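Local coordinates for Alr1585 protein (Nostoc sp., PDB 5C2I) that probably uses its haem to oxidise dyes and other substrates with hydrogen peroxide, as a DyP-type, dye-decolorizing peroxidase, at residues L98-H101 with G102-L106. The protein carries 1 engineered substitution. Sequence-based numbering, arbitrary orientation.
Sequences LSRH and GYEYL
Ser99 caps the short helix 100-105 in a local, helix-starting contact directly after strand 93-98, whose last residue, Leu98, pairs through its backbone with Phe457 of strand 448-458. Ser99 OG accepts a hydrogen bond from Gly102 N at 3.0 Å, with a slightly bent N-H...O angle of 151°. The hydroxyl reaches that amide because OG stands between the backbone N and the carbonyl carbon (chi1 70°), and it also hydrogen-bonds to Ile148 O. The carbonyl O of Ser99 receives Tyr103 N, and the same i to i+4 pattern continues from Arg100 O to Glu104 N and from His101 O to Tyr105 N.

On the outer side, Arg100 and Glu104 close a salt bridge one turn apart, Arg100 NH1 to Glu104 OE1 at 2.8 Å. The oxygen lies nearly in the guanidinium plane, yet NH1 approaches OE1 from above the plane of the Glu104 carboxylate, the two planes being 76° apart. Bends at chi2 and chi3 fold the arginine back toward Glu104, while NE hydrogen-bonds to Arg120 O. NH1 also lies above the rim of the His101 ring.

The inner side is apolar: Leu98 CD1 sits over one face of the Tyr103 ring, 4.1 Å from its centroid, in a CH-pi contact, and Leu98 CD2 meets Leu106 CD1 at 3.9 Å. This is a classical serine N-cap at a strand-to-helix junction within the N-terminal ferredoxin-like domain of a DyP peroxidase.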
ATOM      1  N   LEU A  98      -6.500  39.475   1.144  1.00 17.22           N
ATOM      2  CA  LEU A  98      -5.997  40.736   0.581  1.00 18.07           C
ATOM      3  C   LEU A  98      -4.840  41.272   1.386  1.00 18.10           C
ATOM      4  O   LEU A  98      -4.872  41.254   2.617  1.00 17.82           O
ATOM      5  CB  LEU A  98      -7.105  41.812   0.528  1.00 18.59           C
ATOM      6  CG  LEU A  98      -8.204  41.556  -0.506  1.00 19.15           C
ATOM      7  CD1 LEU A  98      -9.411  42.424  -0.220  1.00 20.07           C
ATOM      8  CD2 LEU A  98      -7.687  41.785  -1.912  1.00 19.70           C
ATOM      9  N   SER A  99      -3.821  41.779   0.687  1.00 18.64           N
ATOM     10  CA  SER A  99      -2.769  42.575   1.323  1.00 18.99           C
ATOM     11  C   SER A  99      -3.215  44.025   1.453  1.00 19.69           C
ATOM     12  O   SER A  99      -4.211  44.437   0.830  1.00 19.69           O
ATOM     13  CB  SER A  99      -1.478  42.527   0.487  1.00 19.57           C
ATOM     14  OG  SER A  99      -1.621  43.256  -0.730  1.00 20.22           O
ATOM     15  N   ARG A 100      -2.462  44.820   2.212  1.00 20.28           N
ATOM     16  CA  ARG A 100      -2.722  46.255   2.216  1.00 21.28           C
ATOM     17  C   ARG A 100      -2.655  46.841   0.807  1.00 21.54           C
ATOM     18  O   ARG A 100      -3.509  47.670   0.409  1.00 21.54           O
ATOM     19  CB  ARG A 100      -1.800  47.013   3.170  1.00 22.30           C
ATOM     20  CG  ARG A 100      -2.082  48.543   3.181  1.00 23.61           C
ATOM     21  CD  ARG A 100      -1.186  49.318   2.214  1.00 25.69           C
ATOM     22  NE  ARG A 100       0.230  49.270   2.639  1.00 26.79           N
ATOM     23  CZ  ARG A 100       1.272  49.781   1.987  1.00 29.34           C
ATOM     24  NH1 ARG A 100       1.131  50.473   0.867  1.00 30.83           N
ATOM     25  NH2 ARG A 100       2.487  49.683   2.530  1.00 30.92           N
ATOM     26  N   HIS A 101      -1.650  46.437   0.019  1.00 22.02           N
ATOM     27  CA  HIS A 101      -1.537  46.936  -1.359  1.00 22.83           C
ATOM     28  C   HIS A 101      -2.785  46.570  -2.160  1.00 22.06           C
ATOM     29  O   HIS A 101      -3.228  47.314  -3.043  1.00 22.35           O
ATOM     30  CB  HIS A 101      -0.245  46.457  -2.058  1.00 23.66           C
ATOM     31  CG  HIS A 101       0.973  47.275  -1.735  1.00 25.15           C
ATOM     32  ND1 HIS A 101       1.973  46.816  -0.902  1.00 26.81           N
ATOM     33  CD2 HIS A 101       1.357  48.515  -2.115  1.00 27.53           C
ATOM     34  CE1 HIS A 101       2.931  47.717  -0.804  1.00 26.58           C
ATOM     35  NE2 HIS A 101       2.581  48.759  -1.525  1.00 28.87           N
ATOM     36  N   GLY A 102      -3.326  45.401  -1.893  1.00 21.03           N
ATOM     37  CA  GLY A 102      -4.543  44.951  -2.562  1.00 21.05           C
ATOM     38  C   GLY A 102      -5.737  45.833  -2.261  1.00 20.74           C
ATOM     39  O   GLY A 102      -6.521  46.139  -3.135  1.00 21.61           O
ATOM     40  N   TYR A 103      -5.887  46.214  -1.007  1.00 20.43           N
ATOM     41  CA  TYR A 103      -6.921  47.174  -0.614  1.00 20.58           C
ATOM     42  C   TYR A 103      -6.754  48.494  -1.333  1.00 22.22           C
ATOM     43  O   TYR A 103      -7.734  49.079  -1.801  1.00 21.68           O
ATOM     44  CB  TYR A 103      -6.916  47.398   0.907  1.00 20.32           C
ATOM     45  CG  TYR A 103      -7.780  46.397   1.692  1.00 19.62           C
ATOM     46  CD1 TYR A 103      -9.143  46.646   1.914  1.00 19.73           C
ATOM     47  CD2 TYR A 103      -7.227  45.238   2.235  1.00 18.54           C
ATOM     48  CE1 TYR A 103      -9.921  45.752   2.667  1.00 19.42           C
ATOM     49  CE2 TYR A 103      -8.002  44.325   2.949  1.00 17.85           C
ATOM     50  CZ  TYR A 103      -9.352  44.597   3.158  1.00 18.16           C
ATOM     51  OH  TYR A 103     -10.108  43.678   3.852  1.00 18.22           O
ATOM     52  N   GLU A 104      -5.517  48.948  -1.469  1.00 22.97           N
ATOM     53  CA  GLU A 104      -5.262  50.205  -2.185  1.00 24.63           C
ATOM     54  C   GLU A 104      -5.640  50.082  -3.654  1.00 24.42           C
ATOM     55  O   GLU A 104      -6.246  50.998  -4.203  1.00 24.06           O
ATOM     56  CB  GLU A 104      -3.823  50.652  -2.009  1.00 26.73           C
ATOM     57  CG  GLU A 104      -3.517  51.109  -0.602  1.00 29.00           C
ATOM     58  CD  GLU A 104      -2.060  51.571  -0.512  1.00 32.48           C
ATOM     59  OE1 GLU A 104      -1.125  50.810  -0.792  1.00 33.19           O
ATOM     60  OE2 GLU A 104      -1.823  52.722  -0.203  1.00 35.16           O
ATOM     61  N   TYR A 105      -5.251  48.965  -4.279  1.00 23.24           N
ATOM     62  CA  TYR A 105      -5.619  48.693  -5.672  1.00 23.30           C
ATOM     63  C   TYR A 105      -7.148  48.772  -5.854  1.00 23.20           C
ATOM     64  O   TYR A 105      -7.622  49.344  -6.830  1.00 23.95           O
ATOM     65  CB  TYR A 105      -5.117  47.306  -6.126  1.00 22.35           C
ATOM     66  CG  TYR A 105      -5.622  47.005  -7.504  1.00 22.74           C
ATOM     67  CD1 TYR A 105      -6.869  46.429  -7.683  1.00 23.04           C
ATOM     68  CD2 TYR A 105      -4.888  47.349  -8.622  1.00 23.94           C
ATOM     69  CE1 TYR A 105      -7.367  46.209  -8.964  1.00 23.63           C
ATOM     70  CE2 TYR A 105      -5.360  47.119  -9.899  1.00 24.58           C
ATOM     71  CZ  TYR A 105      -6.606  46.547 -10.065  1.00 24.07           C
ATOM     72  OH  TYR A 105      -7.099  46.333 -11.357  1.00 24.97           O
ATOM     73  N   LEU A 106      -7.877  48.243  -4.887  1.00 22.70           N
ATOM     74  CA  LEU A 106      -9.320  48.228  -4.894  1.00 23.26           C
ATOM     75  C   LEU A 106      -9.975  49.563  -4.531  1.00 24.34           C
ATOM     76  O   LEU A 106     -11.186  49.653  -4.468  1.00 24.04           O
ATOM     77  CB  LEU A 106      -9.829  47.098  -3.975  1.00 22.56           C
ATOM     78  CG  LEU A 106      -9.487  45.701  -4.478  1.00 21.93           C
ATOM     79  CD1 LEU A 106      -9.816  44.680  -3.387  1.00 21.04           C
ATOM     80  CD2 LEU A 106     -10.187  45.366  -5.785  1.00 22.37           C
TER